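Local coordinates for CurF (Lyngbya majuscula, PDB 2Q35), which probably decarboxylates an intermediate in beta-branching of a polyketide chain, acting as a crotonase-fold ECH2 domain, at residues 47-52 / 191-196; 130-135 / 233-238; 119-124 / 176-181. The protein carries 1 engineered substitution. One frame throughout, in Å; residues are numbered along the deposited sequence.

Contact 1: residues 47-52 / 191-196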
loop_
_atom_site.group_PDB
_atom_site.type_symbol
_atom_site.label_atom_id
_atom_site.label_comp_id
_atom_site.label_asym_id
_atom_site.label_seq_id
_atom_site.Cartn_x
_atom_site.Cartn_y
_atom_site.Cartn_z
ATOM N N GLN A 47 -4.678 -33.031 -10.100
ATOM C CA GLN A 47 -4.345 -33.243 -8.690
ATOM C C GLN A 47 -3.431 -32.145 -8.141
ATOM O O GLN A 47 -3.288 -32.019 -6.909
ATOM C CB GLN A 47 -3.689 -34.607 -8.500
ATOM C CG GLN A 47 -4.569 -35.770 -8.987
ATOM C CD GLN A 47 -5.894 -35.910 -8.226
ATOM O OE1 GLN A 47 -5.920 -35.971 -6.993
ATOM N NE2 GLN A 47 -7.000 -35.976 -8.971
ATOM N N TYR A 48 -2.797 -31.376 -9.030
ATOM C CA TYR A 48 -1.884 -30.329 -8.580
ATOM C C TYR A 48 -2.629 -29.096 -8.112
ATOM O O TYR A 48 -3.602 -28.652 -8.770
ATOM C CB TYR A 48 -0.870 -29.964 -9.660
ATOM C CG TYR A 48 0.033 -31.087 -10.094
ATOM C CD1 TYR A 48 0.186 -32.247 -9.320
ATOM C CD2 TYR A 48 0.803 -30.963 -11.250
ATOM C CE1 TYR A 48 1.072 -33.280 -9.726
ATOM C CE2 TYR A 48 1.687 -31.955 -11.640
ATOM C CZ TYR A 48 1.808 -33.117 -10.898
ATOM O OH TYR A 48 2.676 -34.107 -11.307
ATOM N N LYS A 49 -2.170 -28.532 -6.987
ATOM C CA LYS A 49 -2.849 -27.413 -6.344
ATOM C C LYS A 49 -1.981 -26.168 -6.143
ATOM O O LYS A 49 -2.518 -25.062 -6.041
ATOM C CB LYS A 49 -3.416 -27.806 -4.959
ATOM C CG LYS A 49 -4.474 -28.871 -4.961
ATOM C CD LYS A 49 -4.850 -29.059 -3.507
ATOM C CE LYS A 49 -6.049 -29.911 -3.308
ATOM N NZ LYS A 49 -6.260 -30.078 -1.859
ATOM N N VAL A 50 -0.665 -26.359 -5.980
ATOM C CA VAL A 50 0.272 -25.222 -5.715
ATOM C C VAL A 50 1.547 -25.488 -6.480
ATOM O O VAL A 50 2.046 -26.617 -6.475
ATOM C CB VAL A 50 0.603 -25.060 -4.185
ATOM C CG1 VAL A 50 1.516 -23.857 -3.954
ATOM C CG2 VAL A 50 -0.660 -24.902 -3.340
ATOM N N VAL A 51 2.062 -24.472 -7.173
ATOM C CA VAL A 51 3.352 -24.581 -7.859
ATOM C C VAL A 51 4.405 -23.762 -7.086
ATOM O O VAL A 51 4.145 -22.604 -6.739
ATOM C CB VAL A 51 3.257 -23.982 -9.263
ATOM C CG1 VAL A 51 4.661 -23.881 -9.878
ATOM C CG2 VAL A 51 2.333 -24.810 -10.141
ATOM N N ILE A 52 5.556 -24.367 -6.785
ATOM C CA ILE A 52 6.694 -23.623 -6.272
ATOM C C ILE A 52 7.687 -23.471 -7.408
ATOM O O ILE A 52 8.214 -24.477 -7.924
ATOM C CB ILE A 52 7.326 -24.374 -5.070
ATOM C CG1 ILE A 52 6.266 -24.473 -3.954
ATOM C CG2 ILE A 52 8.579 -23.615 -4.542
ATOM C CD1 ILE A 52 6.719 -25.209 -2.743
ATOM N N LYS A 191 0.440 -25.412 3.396
ATOM C CA LYS A 191 -0.705 -24.780 4.073
ATOM C C LYS A 191 -1.777 -24.447 3.062
ATOM O O LYS A 191 -2.957 -24.713 3.283
ATOM C CB LYS A 191 -0.304 -23.491 4.768
ATOM C CG LYS A 191 0.518 -23.703 6.008
ATOM C CD LYS A 191 0.993 -22.381 6.541
ATOM C CE LYS A 191 1.940 -22.617 7.727
ATOM N NZ LYS A 191 2.197 -21.327 8.422
ATOM N N ILE A 192 -1.343 -23.848 1.967
ATOM C CA ILE A 192 -2.296 -23.450 0.909
ATOM C C ILE A 192 -3.020 -24.681 0.356
ATOM O O ILE A 192 -4.250 -24.639 0.132
ATOM C CB ILE A 192 -1.592 -22.657 -0.183
ATOM C CG1 ILE A 192 -1.112 -21.315 0.380
ATOM C CG2 ILE A 192 -2.551 -22.392 -1.377
ATOM C CD1 ILE A 192 -0.206 -20.533 -0.602
ATOM N N ALA A 193 -2.268 -25.763 0.141
ATOM C CA ALA A 193 -2.820 -26.986 -0.494
ATOM C C ALA A 193 -3.854 -27.719 0.355
ATOM O O ALA A 193 -4.441 -28.693 -0.123
ATOM C CB ALA A 193 -1.703 -27.947 -0.934
ATOM N N LYS A 194 -4.049 -27.301 1.621
ATOM C CA LYS A 194 -5.105 -27.906 2.461
ATOM C C LYS A 194 -6.524 -27.625 1.936
ATOM O O LYS A 194 -7.471 -28.335 2.296
ATOM C CB LYS A 194 -5.001 -27.473 3.929
ATOM C CG LYS A 194 -3.794 -28.064 4.636
ATOM C CD LYS A 194 -3.806 -27.737 6.126
ATOM C CE LYS A 194 -2.571 -28.273 6.806
ATOM N NZ LYS A 194 -2.559 -27.905 8.253
ATOM N N SER A 195 -6.661 -26.601 1.101
ATOM C CA SER A 195 -7.965 -26.226 0.536
ATOM C C SER A 195 -8.297 -27.045 -0.698
ATOM O O SER A 195 -7.395 -27.505 -1.402
ATOM C CB SER A 195 -7.934 -24.760 0.131
ATOM O OG SER A 195 -7.848 -23.919 1.265
ATOM N N PRO A 196 -9.598 -27.195 -0.995
ATOM C CA PRO A 196 -10.024 -27.862 -2.222
ATOM C C PRO A 196 -9.501 -27.107 -3.439
ATOM O O PRO A 196 -9.479 -25.854 -3.451
ATOM C CB PRO A 196 -11.558 -27.759 -2.169
ATOM C CG PRO A 196 -11.901 -27.550 -0.700
ATOM C CD PRO A 196 -10.741 -26.749 -0.168
#
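Lys49 turns CG opposite its own carbonyl carbon (chi1 -63°) and then runs straight out, its extended chain carrying NZ across to the carbonyl oxygens of Ala193 and Ser195. Both accept hydrogen bonds, Ala193 O with NZ at 2.9 Å and Ser195 O with NZ at 2.8 Å. NZ lies closer to the line of the Ala193 carbonyl (C=O...N 156°), only tilted from its plane, but sits above the plane of the Ser195 carbonyl, 42° out of it. The two carbonyls belong to the bend where the chain leaves helix 178-192, a type I turn from Ile192 to Ser195; the carbonyl-rich C-terminal end of the helix would probably favour the ammonium group there. In the crotonase fold the lysine stands just before strand 50-54 of the main sheet, beside the C-terminal end of helix 178-192. Beside the polar grip lies an apolar patch. Val50 CG2 reaches Ile192 CG2 at 3.7 Å, the two side chains crossing at about a right angle, and also touches Ala193 CB at 4.0 Å. Leu200 of helix 197-230 packs on Lys49, Ile192 and Ser195, while Pro196 rests on Gly131 of the second subunit.

Contact 2: residues 130-135 / 233-238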
loop_
_atom_site.group_PDB
_atom_site.type_symbol
_atom_site.label_atom_id
_atom_site.label_comp_id
_atom_site.label_asym_id
_atom_site.label_seq_id
_atom_site.Cartn_x
_atom_site.Cartn_y
_atom_site.Cartn_z
ATOM N N TYR A 130 21.237 0.233 -17.474
ATOM C CA TYR A 130 21.659 0.283 -18.876
ATOM C C TYR A 130 21.264 1.582 -19.555
ATOM O O TYR A 130 21.792 1.900 -20.608
ATOM C CB TYR A 130 21.028 -0.846 -19.681
ATOM C CG TYR A 130 21.335 -2.232 -19.180
ATOM C CD1 TYR A 130 22.646 -2.697 -19.127
ATOM C CD2 TYR A 130 20.309 -3.080 -18.774
ATOM C CE1 TYR A 130 22.929 -3.973 -18.681
ATOM C CE2 TYR A 130 20.577 -4.376 -18.326
ATOM C CZ TYR A 130 21.892 -4.808 -18.279
ATOM O OH TYR A 130 22.159 -6.095 -17.838
ATOM N N GLY A 131 20.297 2.291 -18.975
ATOM C CA GLY A 131 19.958 3.636 -19.433
ATOM C C GLY A 131 18.613 3.745 -20.114
ATOM O O GLY A 131 18.304 4.806 -20.664
ATOM N N PHE A 132 17.819 2.667 -20.082
ATOM C CA PHE A 132 16.512 2.676 -20.773
ATOM C C PHE A 132 15.389 2.265 -19.824
ATOM O O PHE A 132 15.635 1.815 -18.695
ATOM C CB PHE A 132 16.522 1.817 -22.050
ATOM C CG PHE A 132 16.976 0.403 -21.834
ATOM C CD1 PHE A 132 16.146 -0.521 -21.224
ATOM C CD2 PHE A 132 18.243 -0.004 -22.241
ATOM C CE1 PHE A 132 16.565 -1.835 -21.014
ATOM C CE2 PHE A 132 18.667 -1.322 -22.029
ATOM C CZ PHE A 132 17.835 -2.224 -21.428
ATOM N N THR A 133 14.153 2.492 -20.253
ATOM C CA THR A 133 12.988 2.300 -19.372
ATOM C C THR A 133 12.514 0.840 -19.374
ATOM O O THR A 133 12.881 0.070 -20.270
ATOM C CB THR A 133 11.835 3.229 -19.791
ATOM O OG1 THR A 133 11.544 2.995 -21.173
ATOM C CG2 THR A 133 12.246 4.702 -19.635
ATOM N N PRO A 134 11.749 0.431 -18.344
ATOM C CA PRO A 134 11.360 -0.990 -18.184
ATOM C C PRO A 134 10.429 -1.560 -19.256
ATOM O O PRO A 134 9.844 -0.819 -20.057
ATOM C CB PRO A 134 10.634 -1.015 -16.822
ATOM C CG PRO A 134 11.125 0.211 -16.115
ATOM C CD PRO A 134 11.332 1.256 -17.185
ATOM N N VAL A 135 10.345 -2.887 -19.271
ATOM C CA VAL A 135 9.333 -3.647 -19.998
ATOM C C VAL A 135 8.711 -4.668 -19.054
ATOM O O VAL A 135 9.241 -4.950 -17.967
ATOM C CB VAL A 135 9.918 -4.383 -21.247
ATOM C CG1 VAL A 135 10.375 -3.378 -22.258
ATOM C CG2 VAL A 135 11.090 -5.278 -20.842
ATOM N N PRO A 233 21.460 6.802 -29.135
ATOM C CA PRO A 233 22.863 6.594 -29.506
ATOM C C PRO A 233 23.747 5.940 -28.439
ATOM O O PRO A 233 24.497 5.011 -28.760
ATOM C CB PRO A 233 23.348 8.014 -29.827
ATOM C CG PRO A 233 22.120 8.697 -30.373
ATOM C CD PRO A 233 20.961 8.123 -29.584
ATOM N N GLU A 234 23.623 6.393 -27.191
ATOM C CA GLU A 234 24.570 6.038 -26.117
ATOM C C GLU A 234 24.299 4.693 -25.452
ATOM O O GLU A 234 25.108 4.209 -24.641
ATOM C CB GLU A 234 24.539 7.128 -25.043
ATOM C CG GLU A 234 23.235 7.103 -24.229
ATOM C CD GLU A 234 22.819 8.451 -23.678
ATOM O OE1 GLU A 234 23.583 9.047 -22.881
ATOM O OE2 GLU A 234 21.704 8.899 -24.032
ATOM N N ILE A 235 23.159 4.086 -25.761
ATOM C CA ILE A 235 22.748 2.867 -25.065
ATOM C C ILE A 235 23.673 1.669 -25.335
ATOM O O ILE A 235 24.011 0.938 -24.407
ATOM C CB ILE A 235 21.254 2.509 -25.352
ATOM C CG1 ILE A 235 20.333 3.618 -24.826
ATOM C CG2 ILE A 235 20.881 1.130 -24.761
ATOM C CD1 ILE A 235 20.474 3.912 -23.301
ATOM N N ALA A 236 24.073 1.464 -26.591
ATOM C CA ALA A 236 24.966 0.339 -26.923
ATOM C C ALA A 236 26.241 0.360 -26.075
ATOM O O ALA A 236 26.653 -0.680 -25.556
ATOM C CB ALA A 236 25.312 0.327 -28.386
ATOM N N SER A 237 26.832 1.546 -25.922
ATOM C CA SER A 237 28.043 1.709 -25.110
ATOM C C SER A 237 27.797 1.448 -23.620
ATOM O O SER A 237 28.641 0.854 -22.924
ATOM C CB SER A 237 28.651 3.106 -25.324
ATOM O OG SER A 237 29.760 3.328 -24.458
ATOM N N ARG A 238 26.642 1.889 -23.125
ATOM C CA ARG A 238 26.275 1.637 -21.736
ATOM C C ARG A 238 26.155 0.133 -21.486
ATOM O O ARG A 238 26.643 -0.370 -20.464
ATOM C CB ARG A 238 24.975 2.383 -21.365
ATOM C CG ARG A 238 25.149 3.891 -21.266
ATOM C CD ARG A 238 23.839 4.558 -20.943
ATOM N NE ARG A 238 23.992 5.873 -20.327
ATOM C CZ ARG A 238 23.784 6.140 -19.027
ATOM N NH1 ARG A 238 23.389 5.189 -18.188
ATOM N NH2 ARG A 238 23.934 7.373 -18.594
#
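Where helix 127-130 gives way to a loop, Tyr130 and Gly131 meet Ile235 and Arg238 of the C-terminal helix 235-240. Gly131 is the first residue to leave helical geometry, with phi 110°, and its lack of a side chain lets Ile235 and Arg238 close in on the backbone. Tyr130 O is enclosed by carbon: Arg238 CB lies 3.3 Å from Tyr130 O, Arg238 CD is 3.4 Å from the same oxygen, and Ile235 CD1 is 3.6 Å from it. No hydrogen-bond partner reaches this buried oxygen. Ile235 CD1 also touches Gly131 O at 3.5 Å, while its other branch, CG2, meets the edge of the Phe132 ring, 3.8 Å from CD2. That ring also forms an edge-to-face pair with Phe230 of helix 197-230. Arg238, extended from CG to NE, runs past the backbone of Tyr130 and Gly131; its NH1 passes 4.0 Å from Gly131 CA, and NH2 is hydrogen-bonded to Lys194 O of the third subunit. Gly131 O in turn accepts a bond from Ser199 OG of that subunit, an interface in keeping with crotonase trimers, in which C-terminal helices contribute to subunit contacts.

Contact 3: residues 119-124 / 176-181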
loop_
_atom_site.group_PDB
_atom_site.type_symbol
_atom_site.label_atom_id
_atom_site.label_comp_id
_atom_site.label_asym_id
_atom_site.label_seq_id
_atom_site.Cartn_x
_atom_site.Cartn_y
_atom_site.Cartn_z
ATOM N N GLN A 119 18.108 -13.507 1.848
ATOM C CA GLN A 119 18.789 -12.412 2.508
ATOM C C GLN A 119 20.086 -12.023 1.822
ATOM O O GLN A 119 20.422 -10.849 1.764
ATOM C CB GLN A 119 19.130 -12.801 3.949
ATOM C CG GLN A 119 17.968 -12.863 4.901
ATOM C CD GLN A 119 18.347 -13.506 6.260
ATOM O OE1 GLN A 119 17.503 -13.633 7.159
ATOM N NE2 GLN A 119 19.603 -13.924 6.398
ATOM N N GLU A 120 20.802 -13.019 1.308
ATOM C CA GLU A 120 22.169 -12.834 0.803
ATOM C C GLU A 120 22.234 -12.474 -0.677
ATOM O O GLU A 120 23.260 -11.981 -1.159
ATOM C CB GLU A 120 22.995 -14.110 1.034
ATOM C CG GLU A 120 23.222 -14.491 2.502
ATOM C CD GLU A 120 22.063 -15.273 3.118
ATOM O OE1 GLU A 120 21.064 -15.553 2.409
ATOM O OE2 GLU A 120 22.160 -15.602 4.329
ATOM N N SER A 121 21.145 -12.727 -1.394
ATOM C CA SER A 121 21.139 -12.563 -2.849
ATOM C C SER A 121 20.799 -11.144 -3.230
ATOM O O SER A 121 20.343 -10.357 -2.394
ATOM C CB SER A 121 20.168 -13.560 -3.467
ATOM O OG SER A 121 20.569 -14.879 -3.123
ATOM N N VAL A 122 21.001 -10.831 -4.509
ATOM C CA VAL A 122 20.844 -9.501 -5.029
ATOM C C VAL A 122 19.637 -9.471 -5.975
ATOM O O VAL A 122 19.406 -10.436 -6.692
ATOM C CB VAL A 122 22.206 -9.065 -5.688
ATOM C CG1 VAL A 122 22.053 -8.289 -6.931
ATOM C CG2 VAL A 122 23.062 -8.350 -4.620
ATOM N N TYR A 123 18.893 -8.369 -5.922
ATOM C CA TYR A 123 17.658 -8.175 -6.730
ATOM C C TYR A 123 17.693 -6.801 -7.390
ATOM O O TYR A 123 18.045 -5.808 -6.765
ATOM C CB TYR A 123 16.415 -8.331 -5.823
ATOM C CG TYR A 123 16.419 -9.686 -5.153
ATOM C CD1 TYR A 123 15.964 -10.815 -5.821
ATOM C CD2 TYR A 123 17.008 -9.852 -3.890
ATOM C CE1 TYR A 123 16.020 -12.079 -5.242
ATOM C CE2 TYR A 123 17.075 -11.100 -3.311
ATOM C CZ TYR A 123 16.600 -12.204 -3.982
ATOM O OH TYR A 123 16.670 -13.462 -3.438
ATOM N N ALA A 124 17.291 -6.714 -8.666
ATOM C CA ALA A 124 17.374 -5.420 -9.347
ATOM C C ALA A 124 16.350 -5.366 -10.481
ATOM O O ALA A 124 16.136 -6.375 -11.142
ATOM C CB ALA A 124 18.748 -5.196 -9.941
ATOM N N VAL A 176 14.414 -14.491 3.910
ATOM C CA VAL A 176 15.062 -15.457 4.817
ATOM C C VAL A 176 16.407 -15.906 4.274
ATOM O O VAL A 176 16.764 -15.606 3.137
ATOM C CB VAL A 176 14.152 -16.686 5.147
ATOM C CG1 VAL A 176 12.796 -16.232 5.729
ATOM C CG2 VAL A 176 13.895 -17.583 3.907
ATOM N N SER A 177 17.204 -16.584 5.105
ATOM C CA SER A 177 18.515 -16.991 4.642
ATOM C C SER A 177 18.370 -17.899 3.443
ATOM O O SER A 177 17.408 -18.682 3.354
ATOM C CB SER A 177 19.262 -17.740 5.740
ATOM O OG SER A 177 19.210 -17.021 6.957
ATOM N N ARG A 178 19.336 -17.807 2.534
ATOM C CA ARG A 178 19.315 -18.565 1.287
ATOM C C ARG A 178 18.977 -20.042 1.492
ATOM O O ARG A 178 18.134 -20.573 0.774
ATOM C CB ARG A 178 20.648 -18.382 0.546
ATOM C CG ARG A 178 21.061 -19.568 -0.327
ATOM C CD ARG A 178 21.017 -19.281 -1.831
ATOM N NE ARG A 178 21.813 -18.124 -2.278
ATOM C CZ ARG A 178 22.991 -17.747 -1.773
ATOM N NH1 ARG A 178 23.558 -18.426 -0.785
ATOM N NH2 ARG A 178 23.611 -16.683 -2.262
ATOM N N GLN A 179 19.620 -20.706 2.470
ATOM C CA GLN A 179 19.387 -22.138 2.715
ATOM C C GLN A 179 17.982 -22.471 3.241
ATOM O O GLN A 179 17.607 -23.649 3.335
ATOM C CB GLN A 179 20.434 -22.702 3.695
ATOM C CG GLN A 179 20.198 -22.298 5.160
ATOM C CD GLN A 179 21.461 -22.311 6.023
ATOM O OE1 GLN A 179 22.274 -23.246 5.962
ATOM N NE2 GLN A 179 21.633 -21.260 6.837
ATOM N N ASP A 180 17.194 -21.436 3.573
ATOM C CA ASP A 180 15.846 -21.609 4.100
ATOM C C ASP A 180 14.747 -21.190 3.137
ATOM O O ASP A 180 13.558 -21.429 3.421
ATOM C CB ASP A 180 15.659 -20.770 5.357
ATOM C CG ASP A 180 16.549 -21.237 6.523
ATOM O OD1 ASP A 180 16.920 -22.422 6.551
ATOM O OD2 ASP A 180 16.881 -20.404 7.387
ATOM N N VAL A 181 15.129 -20.520 2.050
ATOM C CA VAL A 181 14.121 -19.997 1.098
ATOM C C VAL A 181 13.164 -21.054 0.541
ATOM O O VAL A 181 11.935 -20.900 0.626
ATOM C CB VAL A 181 14.798 -19.202 -0.028
ATOM C CG1 VAL A 181 13.761 -18.875 -1.170
ATOM C CG2 VAL A 181 15.437 -17.919 0.507
HETATM O O HOH W 1 22.659 -15.938 -4.512
#
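Gln119 and Glu120 hold the link from strand 175-176 to helix 178-192 with two hydrogen bonds, one to the strand's last carbonyl and one to an N-H at the helix start, the tight half of this contact. Gln119 N donates to Val176 O at 2.8 Å, approaching from above the carbonyl plane. The extended Gln119 side chain lies flat over the face of the Val176-Ser177 peptide, its amide nearly parallel to the peptide plane, with Gln119 CD 3.5 Å from Ser177 N. Its amide NE2 ends 3.2 Å from Ser177 OG, but the angle is too poor for a hydrogen bond. Glu120 bends at chi2 (83°), which turns its carboxylate back toward the helix start, and OE1 takes the backbone N-H of Arg178 at 2.8 Å on its syn side, 24° out of the carboxylate plane. A carboxylate at this end would be favoured by the helix dipole.

The other half is looser and runs through water. The Arg178 chain, bent at chi2 and chi3, brings its guanidinium to Ser121 without direct bonding. A water in the guanidinium plane, at its edge, accepts from Arg178 NH2 at 2.6 Å and is hydrogen-bonded to Ser121 OG at 2.7 Å. Ser121 OG is also bonded to Ser118 OG. Glu120 and Arg178 form no salt bridge: their carboxylate and guanidinium planes are inclined by 28°, and Glu120 OE1 stays 5.0 Å from Arg178 NH1.

The contact lies at the surface of one subunit, where parallel strands 114-118 and 175-176 end side by side. Beyond them the first strand leads into strand 122-124 of the small sheet and the second into helix 178-192, whose Val181 packs back on Val116 and Ser118.

From the N terminus, the chain first reaches residues 47-52, opening the loop that contact 1 closes at 191-196. Within that loop lies the whole of contact 3, which joins 119-124 to 176-181. Contact 2 starts at 130-135, inside both loops, and finishes at 233-238, beyond both, so it crosses each of them. Contacts 1 and 3 share helix 178-192, holding its two ends to the region of the main sheet, with centres 24 Å apart. Contact 2 ties the C-terminal helix to the loop after helix 127-130, on the opposite side of the chain's centre from contact 1, yet the two regions meet between neighbouring subunits of the trimer.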